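TRNA(Ile2) 2-agmatinylcytidine synthetase TiaS (Archaeoglobus fulgidus, PDB 5XOB) catalyses the ATP-dependent attachment of agmatine to the wobble cytidine of an isoleucine tRNA, switching the codon it reads from AUG to AUA. Local coordinates at residues 173-178 with 203-208; 178-183 with 229-234; 212-217 with 234-239. All coordinates share one frame; numbering follows the deposited sequence.

Overall arrangement
All three contacts lie on one side of the chain's centre, within the ferredoxin-like (FLD) domain of TiaS, and their centres are 10 to 12 Å apart. Contacts 1 and 2 share Glu178 and helix 177-187, and the loop entering that helix is tied to the chain leaving helix 221-230 by two probable backbone hydrogen bonds, Glu174 O to Glu234 N at 2.6 Å and Asp176 N to Lys232 O at 2.7 Å. Contacts 2 and 3 share Glu234 and meet where Thr233 packs on Leu213 and Tyr214. Arg173 of contact 1 reaches contact 3 through the carbonyl of Val212. A bound magnesium ion lies about 13 Å from the side chain of Thr208.

Contact 1: 173-178 with 203-208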
ATOM      1  N   ARG A 173      18.798  -3.628  15.258  1.00 87.82           N
ATOM      2  CA  ARG A 173      17.981  -4.721  15.774  1.00 87.56           C
ATOM      3  C   ARG A 173      18.709  -6.063  15.686  1.00 87.19           C
ATOM      4  O   ARG A 173      19.554  -6.264  14.810  1.00 91.47           O
ATOM      5  CB  ARG A 173      16.669  -4.811  14.997  1.00 86.97           C
ATOM      6  CG  ARG A 173      15.849  -3.538  15.026  1.00 83.54           C
ATOM      7  CD  ARG A 173      15.825  -2.793  13.696  1.00 82.44           C
ATOM      8  NE  ARG A 173      15.181  -1.495  13.876  1.00 78.17           N
ATOM      9  CZ  ARG A 173      13.888  -1.327  14.144  1.00 75.78           C
ATOM     10  NH1 ARG A 173      13.068  -2.370  14.239  1.00 78.76           N
ATOM     11  NH2 ARG A 173      13.404  -0.104  14.316  1.00 74.73           N
ATOM     12  N   GLU A 174      18.370  -6.980  16.589  1.00 84.95           N
ATOM     13  CA  GLU A 174      18.892  -8.346  16.548  1.00 86.34           C
ATOM     14  C   GLU A 174      17.750  -9.341  16.333  1.00 87.75           C
ATOM     15  O   GLU A 174      16.763  -9.344  17.074  1.00 86.58           O
ATOM     16  CB  GLU A 174      19.654  -8.668  17.826  1.00 87.38           C
ATOM     17  N   TYR A 175      17.894 -10.180  15.308  1.00 90.26           N
ATOM     18  CA  TYR A 175      16.867 -11.154  14.940  1.00 88.98           C
ATOM     19  C   TYR A 175      17.421 -12.226  13.999  1.00 89.88           C
ATOM     20  O   TYR A 175      18.364 -11.983  13.235  1.00 87.47           O
ATOM     21  CB  TYR A 175      15.682 -10.450  14.264  1.00 86.98           C
ATOM     22  CG  TYR A 175      16.057  -9.746  12.974  1.00 87.18           C
ATOM     23  CD1 TYR A 175      15.971 -10.404  11.745  1.00 88.10           C
ATOM     24  CD2 TYR A 175      16.515  -8.428  12.982  1.00 86.91           C
ATOM     25  CE1 TYR A 175      16.325  -9.767  10.565  1.00 87.49           C
ATOM     26  CE2 TYR A 175      16.870  -7.783  11.805  1.00 86.08           C
ATOM     27  CZ  TYR A 175      16.773  -8.457  10.601  1.00 85.94           C
ATOM     28  OH  TYR A 175      17.117  -7.829   9.429  1.00 85.32           O
ATOM     29  N   ASP A 176      16.815 -13.407  14.052  1.00 93.00           N
ATOM     30  CA  ASP A 176      17.162 -14.500  13.154  1.00 95.92           C
ATOM     31  C   ASP A 176      16.341 -14.353  11.873  1.00 92.21           C
ATOM     32  O   ASP A 176      15.125 -14.530  11.887  1.00 85.73           O
ATOM     33  CB  ASP A 176      16.888 -15.848  13.836  1.00 99.55           C
ATOM     34  CG  ASP A 176      17.323 -17.043  12.999  1.00101.30           C
ATOM     35  OD1 ASP A 176      16.684 -17.313  11.963  1.00103.33           O
ATOM     36  OD2 ASP A 176      18.286 -17.731  13.396  1.00101.92           O
ATOM     37  N   GLU A 177      17.018 -14.014  10.778  1.00 90.07           N
ATOM     38  CA  GLU A 177      16.392 -13.926   9.458  1.00 92.90           C
ATOM     39  C   GLU A 177      15.590 -15.162   9.073  1.00 95.26           C
ATOM     40  O   GLU A 177      14.424 -15.063   8.690  1.00 94.90           O
ATOM     41  CB  GLU A 177      17.451 -13.704   8.380  1.00 97.01           C
ATOM     42  CG  GLU A 177      17.534 -12.275   7.885  1.00101.31           C
ATOM     43  CD  GLU A 177      18.616 -12.076   6.840  1.00107.30           C
ATOM     44  OE1 GLU A 177      19.012 -13.062   6.177  1.00114.21           O
ATOM     45  OE2 GLU A 177      19.072 -10.926   6.678  1.00110.40           O
ATOM     46  N   GLU A 178      16.236 -16.321   9.154  1.00 96.16           N
ATOM     47  CA  GLU A 178      15.618 -17.573   8.734  1.00 97.34           C
ATOM     48  C   GLU A 178      14.298 -17.776   9.467  1.00 87.43           C
ATOM     49  O   GLU A 178      13.307 -18.202   8.879  1.00 80.89           O
ATOM     50  CB  GLU A 178      16.572 -18.755   8.982  1.00108.49           C
ATOM     51  CG  GLU A 178      16.191 -20.049   8.272  1.00117.62           C
ATOM     52  CD  GLU A 178      16.039 -19.890   6.764  1.00126.40           C
ATOM     53  OE1 GLU A 178      15.291 -20.691   6.157  1.00134.75           O
ATOM     54  OE2 GLU A 178      16.656 -18.967   6.179  1.00129.17           O
ATOM     55  N   VAL A 203      10.567  -7.887   5.208  1.00 80.75           N
ATOM     56  CA  VAL A 203       9.837  -6.654   5.007  1.00 80.16           C
ATOM     57  C   VAL A 203       9.246  -6.159   6.326  1.00 79.73           C
ATOM     58  O   VAL A 203       9.148  -4.948   6.548  1.00 83.40           O
ATOM     59  CB  VAL A 203       8.713  -6.867   3.967  1.00 80.18           C
ATOM     60  CG1 VAL A 203       7.962  -5.572   3.689  1.00 82.14           C
ATOM     61  CG2 VAL A 203       9.288  -7.423   2.672  1.00 78.94           C
ATOM     62  N   CYS A 204       8.872  -7.085   7.209  1.00 74.89           N
ATOM     63  CA  CYS A 204       8.155  -6.714   8.431  1.00 73.93           C
ATOM     64  C   CYS A 204       9.042  -6.051   9.493  1.00 70.64           C
ATOM     65  O   CYS A 204       8.572  -5.730  10.578  1.00 69.00           O
ATOM     66  CB  CYS A 204       7.402  -7.920   9.019  1.00 75.55           C
ATOM     67  SG  CYS A 204       8.375  -9.400   9.383  1.00 77.31           S
ATOM     68  N   ILE A 205      10.311  -5.828   9.171  1.00 71.12           N
ATOM     69  CA  ILE A 205      11.266  -5.272  10.119  1.00 70.87           C
ATOM     70  C   ILE A 205      11.780  -3.942   9.606  1.00 70.86           C
ATOM     71  O   ILE A 205      12.519  -3.904   8.622  1.00 72.03           O
ATOM     72  CB  ILE A 205      12.422  -6.256  10.347  1.00 71.33           C
ATOM     73  CG1 ILE A 205      11.884  -7.438  11.163  1.00 70.92           C
ATOM     74  CG2 ILE A 205      13.600  -5.574  11.040  1.00 70.29           C
ATOM     75  CD1 ILE A 205      12.885  -8.536  11.429  1.00 74.41           C
ATOM     76  N   PRO A 206      11.391  -2.845  10.275  1.00 72.39           N
ATOM     77  CA  PRO A 206      11.719  -1.522   9.766  1.00 75.89           C
ATOM     78  C   PRO A 206      13.196  -1.163   9.899  1.00 81.74           C
ATOM     79  O   PRO A 206      13.943  -1.809  10.639  1.00 79.00           O
ATOM     80  CB  PRO A 206      10.835  -0.587  10.602  1.00 74.62           C
ATOM     81  CG  PRO A 206      10.554  -1.326  11.858  1.00 72.69           C
ATOM     82  CD  PRO A 206      10.667  -2.790  11.557  1.00 72.27           C
ATOM     83  N   ASN A 207      13.582  -0.119   9.173  1.00 91.86           N
ATOM     84  CA  ASN A 207      14.966   0.322   9.047  1.00 98.36           C
ATOM     85  C   ASN A 207      15.224   1.599   9.856  1.00100.83           C
ATOM     86  O   ASN A 207      16.209   2.303   9.622  1.00103.38           O
ATOM     87  CB  ASN A 207      15.229   0.592   7.558  1.00103.71           C
ATOM     88  CG  ASN A 207      16.700   0.754   7.223  1.00110.02           C
ATOM     89  OD1 ASN A 207      17.579   0.339   7.980  1.00115.48           O
ATOM     90  ND2 ASN A 207      16.976   1.353   6.069  1.00112.28           N
ATOM     91  N   THR A 208      14.353   1.885  10.824  1.00101.05           N
ATOM     92  CA  THR A 208      14.269   3.225  11.413  1.00 97.37           C
ATOM     93  C   THR A 208      14.571   3.286  12.911  1.00 94.10           C
ATOM     94  O   THR A 208      14.426   2.289  13.619  1.00 94.08           O
ATOM     95  CB  THR A 208      12.874   3.839  11.165  1.00 94.33           C
ATOM     96  OG1 THR A 208      11.858   2.859  11.422  1.00 90.93           O
ATOM     97  CG2 THR A 208      12.764   4.326   9.724  1.00 94.46           C
TER
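Arg173 and Ile205 mark the closest approach of two irregular backbones, their CA atoms still 8.8 Å apart, so side chains must span the gap. Arg173 does so with its long chain, CG beside the backbone N and the chain bent at chi2 (109°), which carries the guanidinium over to residues 206-208. There Arg173 NH2 donates to Thr208 O at 2.7 Å with an N-H...O angle of 152°, and the acceptor lies at the edge of the guanidinium, near its plane. Pro206 O sits over one face of the same group, offset toward the rim and too poorly angled to NE to be bonded. The proline ring, crossing the arginine at about a right angle, sets Pro206 CG 3.6 Å from Arg173 NH1. Because NH1 also donates to Val212 O, the planar, multidentate arginine head links two backbone carbonyls, and an alanine here would probably leave the carbonyls of Thr208 and Val212 without this donor and the 206-208 loop freer to shift. Tyr175 supplies the apolar half. Ile205 CD1 rests over the centre of the Tyr175 ring, 3.6 Å from the centroid and 10° off the normal, a CH-pi contact made by the end methyl of isoleucine's longer branch. Beyond the ring, Asp176 N-caps helix 177-187 through Ser179 N. Ile205 also packs on Phe180 of that helix and on Tyr214, while Pro206 leans on Val212, so the contact bridges helix 177-187 and edge strand 212-218.

Contact 2: 178-183 with 229-234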
ATOM      1  N   GLU A 178      16.236 -16.321   9.154  1.00 96.16           N
ATOM      2  CA  GLU A 178      15.618 -17.573   8.734  1.00 97.34           C
ATOM      3  C   GLU A 178      14.298 -17.776   9.467  1.00 87.43           C
ATOM      4  O   GLU A 178      13.307 -18.202   8.879  1.00 80.89           O
ATOM      5  CB  GLU A 178      16.572 -18.755   8.982  1.00108.49           C
ATOM      6  CG  GLU A 178      16.191 -20.049   8.272  1.00117.62           C
ATOM      7  CD  GLU A 178      16.039 -19.890   6.764  1.00126.40           C
ATOM      8  OE1 GLU A 178      15.291 -20.691   6.157  1.00134.75           O
ATOM      9  OE2 GLU A 178      16.656 -18.967   6.179  1.00129.17           O
ATOM     10  N   SER A 179      14.306 -17.443  10.753  1.00 84.79           N
ATOM     11  CA  SER A 179      13.108 -17.427  11.587  1.00 84.56           C
ATOM     12  C   SER A 179      11.863 -16.903  10.868  1.00 87.22           C
ATOM     13  O   SER A 179      10.778 -17.474  10.997  1.00 88.91           O
ATOM     14  CB  SER A 179      13.361 -16.552  12.807  1.00 81.62           C
ATOM     15  OG  SER A 179      12.444 -16.858  13.821  1.00 80.64           O
ATOM     16  N   PHE A 180      12.027 -15.814  10.119  1.00 84.71           N
ATOM     17  CA  PHE A 180      10.902 -15.131   9.468  1.00 84.15           C
ATOM     18  C   PHE A 180      10.480 -15.763   8.140  1.00 83.16           C
ATOM     19  O   PHE A 180       9.279 -15.871   7.850  1.00 76.34           O
ATOM     20  CB  PHE A 180      11.245 -13.656   9.257  1.00 85.27           C
ATOM     21  CG  PHE A 180      11.322 -12.872  10.533  1.00 86.68           C
ATOM     22  CD1 PHE A 180      10.224 -12.145  10.986  1.00 86.60           C
ATOM     23  CD2 PHE A 180      12.483 -12.870  11.291  1.00 86.11           C
ATOM     24  CE1 PHE A 180      10.290 -11.425  12.169  1.00 86.46           C
ATOM     25  CE2 PHE A 180      12.558 -12.151  12.471  1.00 87.75           C
ATOM     26  CZ  PHE A 180      11.458 -11.429  12.914  1.00 87.55           C
ATOM     27  N   PHE A 181      11.467 -16.154   7.333  1.00 80.67           N
ATOM     28  CA  PHE A 181      11.217 -16.931   6.115  1.00 77.18           C
ATOM     29  C   PHE A 181      10.531 -18.249   6.467  1.00 75.70           C
ATOM     30  O   PHE A 181       9.569 -18.647   5.812  1.00 74.37           O
ATOM     31  CB  PHE A 181      12.522 -17.204   5.361  1.00 77.08           C
ATOM     32  CG  PHE A 181      13.011 -16.035   4.548  1.00 78.63           C
ATOM     33  CD1 PHE A 181      12.402 -15.704   3.342  1.00 79.89           C
ATOM     34  CD2 PHE A 181      14.084 -15.267   4.978  1.00 81.34           C
ATOM     35  CE1 PHE A 181      12.850 -14.628   2.580  1.00 79.19           C
ATOM     36  CE2 PHE A 181      14.534 -14.186   4.222  1.00 81.57           C
ATOM     37  CZ  PHE A 181      13.916 -13.866   3.022  1.00 78.53           C
ATOM     38  N   ASP A 182      11.022 -18.913   7.511  1.00 74.00           N
ATOM     39  CA  ASP A 182      10.416 -20.157   7.987  1.00 79.39           C
ATOM     40  C   ASP A 182       8.995 -19.947   8.471  1.00 81.43           C
ATOM     41  O   ASP A 182       8.123 -20.790   8.245  1.00 83.54           O
ATOM     42  CB  ASP A 182      11.230 -20.756   9.137  1.00 84.77           C
ATOM     43  CG  ASP A 182      12.509 -21.428   8.671  1.00 89.24           C
ATOM     44  OD1 ASP A 182      12.738 -21.532   7.441  1.00 91.23           O
ATOM     45  OD2 ASP A 182      13.289 -21.857   9.550  1.00 92.19           O
ATOM     46  N   MET A 183       8.774 -18.831   9.161  1.00 82.96           N
ATOM     47  CA  MET A 183       7.447 -18.478   9.658  1.00 82.74           C
ATOM     48  C   MET A 183       6.493 -18.229   8.492  1.00 81.64           C
ATOM     49  O   MET A 183       5.306 -18.573   8.561  1.00 77.99           O
ATOM     50  CB  MET A 183       7.530 -17.247  10.569  1.00 84.03           C
ATOM     51  CG  MET A 183       6.186 -16.667  11.000  1.00 85.36           C
ATOM     52  SD  MET A 183       5.416 -15.566   9.787  1.00 88.40           S
ATOM     53  CE  MET A 183       6.608 -14.230   9.702  1.00 85.20           C
ATOM     54  N   GLU A 229       5.444 -16.576  18.059  1.00 83.48           N
ATOM     55  CA  GLU A 229       6.142 -17.622  18.812  1.00 82.43           C
ATOM     56  C   GLU A 229       7.248 -18.305  18.006  1.00 79.59           C
ATOM     57  O   GLU A 229       8.168 -18.884  18.576  1.00 79.58           O
ATOM     58  CB  GLU A 229       5.143 -18.659  19.305  1.00 84.27           C
ATOM     59  N   SER A 230       7.151 -18.237  16.683  1.00 78.17           N
ATOM     60  CA  SER A 230       8.092 -18.911  15.795  1.00 77.20           C
ATOM     61  C   SER A 230       9.271 -18.024  15.437  1.00 77.15           C
ATOM     62  O   SER A 230      10.295 -18.495  14.943  1.00 78.21           O
ATOM     63  CB  SER A 230       7.370 -19.333  14.516  1.00 78.92           C
ATOM     64  OG  SER A 230       6.446 -18.343  14.111  1.00 80.86           O
ATOM     65  N   VAL A 231       9.116 -16.738  15.701  1.00 77.85           N
ATOM     66  CA  VAL A 231      10.060 -15.730  15.257  1.00 78.33           C
ATOM     67  C   VAL A 231      11.154 -15.509  16.319  1.00 81.39           C
ATOM     68  O   VAL A 231      10.864 -15.505  17.516  1.00 87.68           O
ATOM     69  CB  VAL A 231       9.277 -14.446  14.887  1.00 77.91           C
ATOM     70  CG1 VAL A 231      10.016 -13.181  15.285  1.00 79.61           C
ATOM     71  CG2 VAL A 231       8.950 -14.456  13.402  1.00 77.47           C
ATOM     72  N   LYS A 232      12.404 -15.343  15.882  1.00 81.08           N
ATOM     73  CA  LYS A 232      13.532 -15.178  16.808  1.00 82.07           C
ATOM     74  C   LYS A 232      14.078 -13.763  16.732  1.00 77.64           C
ATOM     75  O   LYS A 232      14.661 -13.362  15.725  1.00 74.67           O
ATOM     76  CB  LYS A 232      14.676 -16.167  16.516  1.00 89.26           C
ATOM     77  CG  LYS A 232      14.303 -17.641  16.408  1.00 93.54           C
ATOM     78  CD  LYS A 232      13.514 -18.142  17.608  1.00 99.16           C
ATOM     79  CE  LYS A 232      12.629 -19.327  17.248  1.00103.59           C
ATOM     80  NZ  LYS A 232      11.336 -19.277  17.991  1.00107.17           N
ATOM     81  N   THR A 233      13.898 -13.017  17.816  1.00 75.32           N
ATOM     82  CA  THR A 233      14.343 -11.637  17.886  1.00 73.22           C
ATOM     83  C   THR A 233      14.959 -11.329  19.233  1.00 75.52           C
ATOM     84  O   THR A 233      14.838 -12.109  20.185  1.00 79.52           O
ATOM     85  CB  THR A 233      13.161 -10.664  17.698  1.00 70.94           C
ATOM     86  OG1 THR A 233      12.193 -10.865  18.739  1.00 67.84           O
ATOM     87  CG2 THR A 233      12.506 -10.873  16.350  1.00 68.41           C
ATOM     88  N   GLU A 234      15.612 -10.174  19.305  1.00 74.08           N
ATOM     89  CA  GLU A 234      15.865  -9.542  20.580  1.00 76.20           C
ATOM     90  C   GLU A 234      14.529  -9.440  21.320  1.00 78.78           C
ATOM     91  O   GLU A 234      13.463  -9.441  20.699  1.00 80.57           O
ATOM     92  CB  GLU A 234      16.458  -8.149  20.386  1.00 78.23           C
ATOM     93  CG  GLU A 234      15.463  -7.099  19.908  1.00 78.43           C
ATOM     94  CD  GLU A 234      16.119  -5.762  19.617  1.00 77.75           C
ATOM     95  OE1 GLU A 234      17.134  -5.725  18.888  1.00 76.61           O
ATOM     96  OE2 GLU A 234      15.613  -4.743  20.116  1.00 78.81           O
TER
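Ser179 presents its OG to residues 230-232 because chi1 (-160°) sets the hydroxyl anti to the backbone N, while Phe180, with CG beside its backbone N (chi1 -69°), swings its ring across to Val231. The serine suits a place where a helix nearly touches a neighbouring backbone, the CA atoms of Ser179 and Val231 being 5.1 Å apart: its small hydroxyl, Ser179 OG, takes a weak hydrogen bond from Lys232 N at 2.6 Å and gives another weak one to Ser230 O at 2.9 Å. One OG thus serves both an N-H and a C=O near the C-terminal end of helix 221-230. The two helices, 177-187 and 221-230, belong to the FLD domain, of the RRM-like clan, and this contact joins the first turns of one to the C-terminal end of the other. Alongside, the Phe180 ring lies against the branched Val231: Val231 CG2 stands over one face, 3.8 Å from the centroid and 22° off the normal, in a CH-pi contact, and CG1 approaches CZ. Thr233 crosses Phe180 at about a right angle, its CG2 near the ring plane and 3.6 Å from Phe180 CZ, while its OG1 donates a hydrogen bond to Glu234 O. Farther along the helix, the flexible Met183 lays CG 3.5 Å from Ser230 OG, a hydroxyl that itself hydrogen-bonds back to Lys226 O in its own helix. Val231 and Thr233 also touch Tyr214 on strand 212-218.

Contact 3: 212-217 with 234-239; sequences VLYGIR and EPVDRR
Leu213 points its side chain toward residues 234-236 and crosses that of Glu234 obliquely, so that the branched end of the leucine lies against the aliphatic part of the glutamate. Leu213 CD1 does most of the touching, standing 3.5 Å from Glu234 O. A leucine fits here because both methyls of its fork close on the CG methylene of Glu234, and Leu213 CD1 also reaches the methyl CG2 of Val236 at 4.1 Å. Glu234 in turn has CG between its backbone N and carbonyl carbon (chi1 74°) and is extended beyond, which brings its CG methylene against Leu213 while the carboxylate accepts a hydrogen bond from Glu174 N and forms a salt bridge with Arg164. Val236 adds its CG2 methyl, which lies 4.3 Å from Tyr214 CE1 and meets that ring obliquely. No hydrogen bond joins the two segments; the contact is van der Waals packing. Beyond it, Arg239 NH2 bonds to Val236 O at 3.2 Å, approaching from above the carbonyl plane. Leu213 and Tyr214 together face Ala162 of strand 157-163, a classic beta bulge in strand 212-218. Tyr214 packs on Met228 of helix 221-230, and Arg238 forms a salt bridge with Glu27 of helix 20-32, so the loop runs from helix 221-230 past edge strand 212-218 into strand 239-244.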
ATOM      1  N   VAL A 212       9.386   0.328  17.030  1.00 67.62           N
ATOM      2  CA  VAL A 212       8.899  -0.929  16.487  1.00 67.24           C
ATOM      3  C   VAL A 212      10.058  -1.871  16.204  1.00 67.16           C
ATOM      4  O   VAL A 212      11.021  -1.498  15.528  1.00 66.63           O
ATOM      5  CB  VAL A 212       8.091  -0.721  15.195  1.00 69.16           C
ATOM      6  CG1 VAL A 212       7.741  -2.063  14.552  1.00 70.14           C
ATOM      7  CG2 VAL A 212       6.826   0.063  15.503  1.00 69.59           C
ATOM      8  N   LEU A 213       9.946  -3.088  16.730  1.00 66.54           N
ATOM      9  CA  LEU A 213      10.879  -4.163  16.420  1.00 64.98           C
ATOM     10  C   LEU A 213      10.464  -4.772  15.086  1.00 65.32           C
ATOM     11  O   LEU A 213      11.243  -4.808  14.130  1.00 65.73           O
ATOM     12  CB  LEU A 213      10.850  -5.242  17.511  1.00 62.78           C
ATOM     13  CG  LEU A 213      12.160  -5.981  17.821  1.00 64.77           C
ATOM     14  CD1 LEU A 213      11.824  -7.354  18.389  1.00 64.17           C
ATOM     15  CD2 LEU A 213      13.117  -6.109  16.635  1.00 63.27           C
ATOM     16  N   TYR A 214       9.224  -5.258  15.045  1.00 63.48           N
ATOM     17  CA  TYR A 214       8.630  -5.796  13.833  1.00 64.20           C
ATOM     18  C   TYR A 214       7.115  -5.649  13.895  1.00 65.33           C
ATOM     19  O   TYR A 214       6.537  -5.509  14.975  1.00 66.37           O
ATOM     20  CB  TYR A 214       9.004  -7.272  13.628  1.00 64.52           C
ATOM     21  CG  TYR A 214       8.475  -8.230  14.685  1.00 65.07           C
ATOM     22  CD1 TYR A 214       9.332  -8.792  15.625  1.00 69.26           C
ATOM     23  CD2 TYR A 214       7.126  -8.590  14.737  1.00 68.84           C
ATOM     24  CE1 TYR A 214       8.866  -9.680  16.592  1.00 70.66           C
ATOM     25  CE2 TYR A 214       6.649  -9.471  15.709  1.00 70.70           C
ATOM     26  CZ  TYR A 214       7.527 -10.016  16.634  1.00 70.48           C
ATOM     27  OH  TYR A 214       7.087 -10.894  17.605  1.00 72.66           O
ATOM     28  N   GLY A 215       6.485  -5.688  12.723  1.00 66.70           N
ATOM     29  CA  GLY A 215       5.031  -5.724  12.608  1.00 66.48           C
ATOM     30  C   GLY A 215       4.606  -6.793  11.617  1.00 64.68           C
ATOM     31  O   GLY A 215       5.015  -6.770  10.458  1.00 65.47           O
ATOM     32  N   ILE A 216       3.767  -7.718  12.064  1.00 65.12           N
ATOM     33  CA  ILE A 216       3.365  -8.834  11.228  1.00 65.70           C
ATOM     34  C   ILE A 216       1.913  -8.690  10.762  1.00 66.46           C
ATOM     35  O   ILE A 216       0.997  -8.623  11.579  1.00 67.19           O
ATOM     36  CB  ILE A 216       3.611 -10.155  11.978  1.00 68.18           C
ATOM     37  CG1 ILE A 216       5.123 -10.345  12.136  1.00 71.18           C
ATOM     38  CG2 ILE A 216       3.008 -11.346  11.235  1.00 67.90           C
ATOM     39  CD1 ILE A 216       5.512 -11.414  13.125  1.00 73.61           C
ATOM     40  N   ARG A 217       1.727  -8.637   9.440  1.00 65.97           N
ATOM     41  CA  ARG A 217       0.404  -8.538   8.821  1.00 67.12           C
ATOM     42  C   ARG A 217      -0.237  -9.909   8.690  1.00 64.86           C
ATOM     43  O   ARG A 217       0.439 -10.882   8.365  1.00 63.69           O
ATOM     44  CB  ARG A 217       0.501  -7.902   7.428  1.00 73.70           C
ATOM     45  CG  ARG A 217       0.238  -6.408   7.412  1.00 81.53           C
ATOM     46  CD  ARG A 217       0.533  -5.777   6.059  1.00 87.58           C
ATOM     47  NE  ARG A 217       0.735  -4.336   6.208  1.00 91.75           N
ATOM     48  CZ  ARG A 217       1.908  -3.734   6.398  1.00 93.61           C
ATOM     49  NH1 ARG A 217       3.050  -4.421   6.445  1.00101.16           N
ATOM     50  NH2 ARG A 217       1.942  -2.419   6.537  1.00 90.62           N
ATOM     51  N   GLU A 234      15.612 -10.174  19.305  1.00 74.08           N
ATOM     52  CA  GLU A 234      15.865  -9.542  20.580  1.00 76.20           C
ATOM     53  C   GLU A 234      14.529  -9.440  21.320  1.00 78.78           C
ATOM     54  O   GLU A 234      13.463  -9.441  20.699  1.00 80.57           O
ATOM     55  CB  GLU A 234      16.458  -8.149  20.386  1.00 78.23           C
ATOM     56  CG  GLU A 234      15.463  -7.099  19.908  1.00 78.43           C
ATOM     57  CD  GLU A 234      16.119  -5.762  19.617  1.00 77.75           C
ATOM     58  OE1 GLU A 234      17.134  -5.725  18.888  1.00 76.61           O
ATOM     59  OE2 GLU A 234      15.613  -4.743  20.116  1.00 78.81           O
ATOM     60  N   PRO A 235      14.581  -9.352  22.652  1.00 81.69           N
ATOM     61  CA  PRO A 235      13.352  -9.369  23.453  1.00 81.82           C
ATOM     62  C   PRO A 235      12.289  -8.317  23.075  1.00 79.60           C
ATOM     63  O   PRO A 235      12.608  -7.165  22.725  1.00 74.68           O
ATOM     64  CB  PRO A 235      13.860  -9.131  24.879  1.00 82.06           C
ATOM     65  CG  PRO A 235      15.269  -9.615  24.864  1.00 83.52           C
ATOM     66  CD  PRO A 235      15.793  -9.326  23.492  1.00 82.66           C
ATOM     67  N   VAL A 236      11.033  -8.755  23.158  1.00 76.53           N
ATOM     68  CA  VAL A 236       9.868  -7.927  22.895  1.00 74.65           C
ATOM     69  C   VAL A 236       9.338  -7.374  24.202  1.00 73.08           C
ATOM     70  O   VAL A 236       9.010  -8.124  25.125  1.00 71.31           O
ATOM     71  CB  VAL A 236       8.742  -8.745  22.241  1.00 75.99           C
ATOM     72  CG1 VAL A 236       7.465  -7.918  22.110  1.00 76.14           C
ATOM     73  CG2 VAL A 236       9.194  -9.259  20.883  1.00 77.30           C
ATOM     74  N   ASP A 237       9.229  -6.057  24.254  1.00 72.04           N
ATOM     75  CA  ASP A 237       8.731  -5.366  25.426  1.00 74.04           C
ATOM     76  C   ASP A 237       7.207  -5.353  25.313  1.00 76.53           C
ATOM     77  O   ASP A 237       6.550  -6.301  25.748  1.00 79.28           O
ATOM     78  CB  ASP A 237       9.354  -3.962  25.470  1.00 76.50           C
ATOM     79  CG  ASP A 237       8.892  -3.137  26.644  1.00 76.52           C
ATOM     80  OD1 ASP A 237       8.431  -3.726  27.651  1.00 71.49           O
ATOM     81  OD2 ASP A 237       8.999  -1.888  26.542  1.00 77.48           O
ATOM     82  N   ARG A 238       6.655  -4.319  24.679  1.00 78.70           N
ATOM     83  CA  ARG A 238       5.212  -4.205  24.473  1.00 77.19           C
ATOM     84  C   ARG A 238       4.826  -4.948  23.180  1.00 74.00           C
ATOM     85  O   ARG A 238       5.665  -5.158  22.294  1.00 70.73           O
ATOM     86  CB  ARG A 238       4.785  -2.727  24.390  1.00 79.87           C
ATOM     87  CG  ARG A 238       5.382  -1.767  25.423  1.00 79.85           C
ATOM     88  CD  ARG A 238       4.792  -1.952  26.812  1.00 81.15           C
ATOM     89  NE  ARG A 238       4.851  -0.715  27.599  1.00 82.30           N
ATOM     90  CZ  ARG A 238       5.850  -0.357  28.410  1.00 84.52           C
ATOM     91  NH1 ARG A 238       6.917  -1.129  28.576  1.00 88.65           N
ATOM     92  NH2 ARG A 238       5.783   0.793  29.068  1.00 83.01           N
ATOM     93  N   ARG A 239       3.557  -5.343  23.088  1.00 71.21           N
ATOM     94  CA  ARG A 239       3.017  -6.032  21.910  1.00 71.75           C
ATOM     95  C   ARG A 239       1.537  -5.655  21.753  1.00 67.17           C
ATOM     96  O   ARG A 239       0.810  -5.526  22.745  1.00 63.28           O
ATOM     97  CB  ARG A 239       3.176  -7.557  22.049  1.00 77.42           C
ATOM     98  CG  ARG A 239       2.495  -8.117  23.297  1.00 84.19           C
ATOM     99  CD  ARG A 239       2.812  -9.577  23.626  1.00 89.41           C
ATOM    100  NE  ARG A 239       4.241  -9.914  23.681  1.00 91.15           N
ATOM    101  CZ  ARG A 239       5.122  -9.423  24.551  1.00 88.43           C
ATOM    102  NH1 ARG A 239       4.769  -8.517  25.461  1.00 91.00           N
ATOM    103  NH2 ARG A 239       6.385  -9.828  24.497  1.00 88.20           N
TER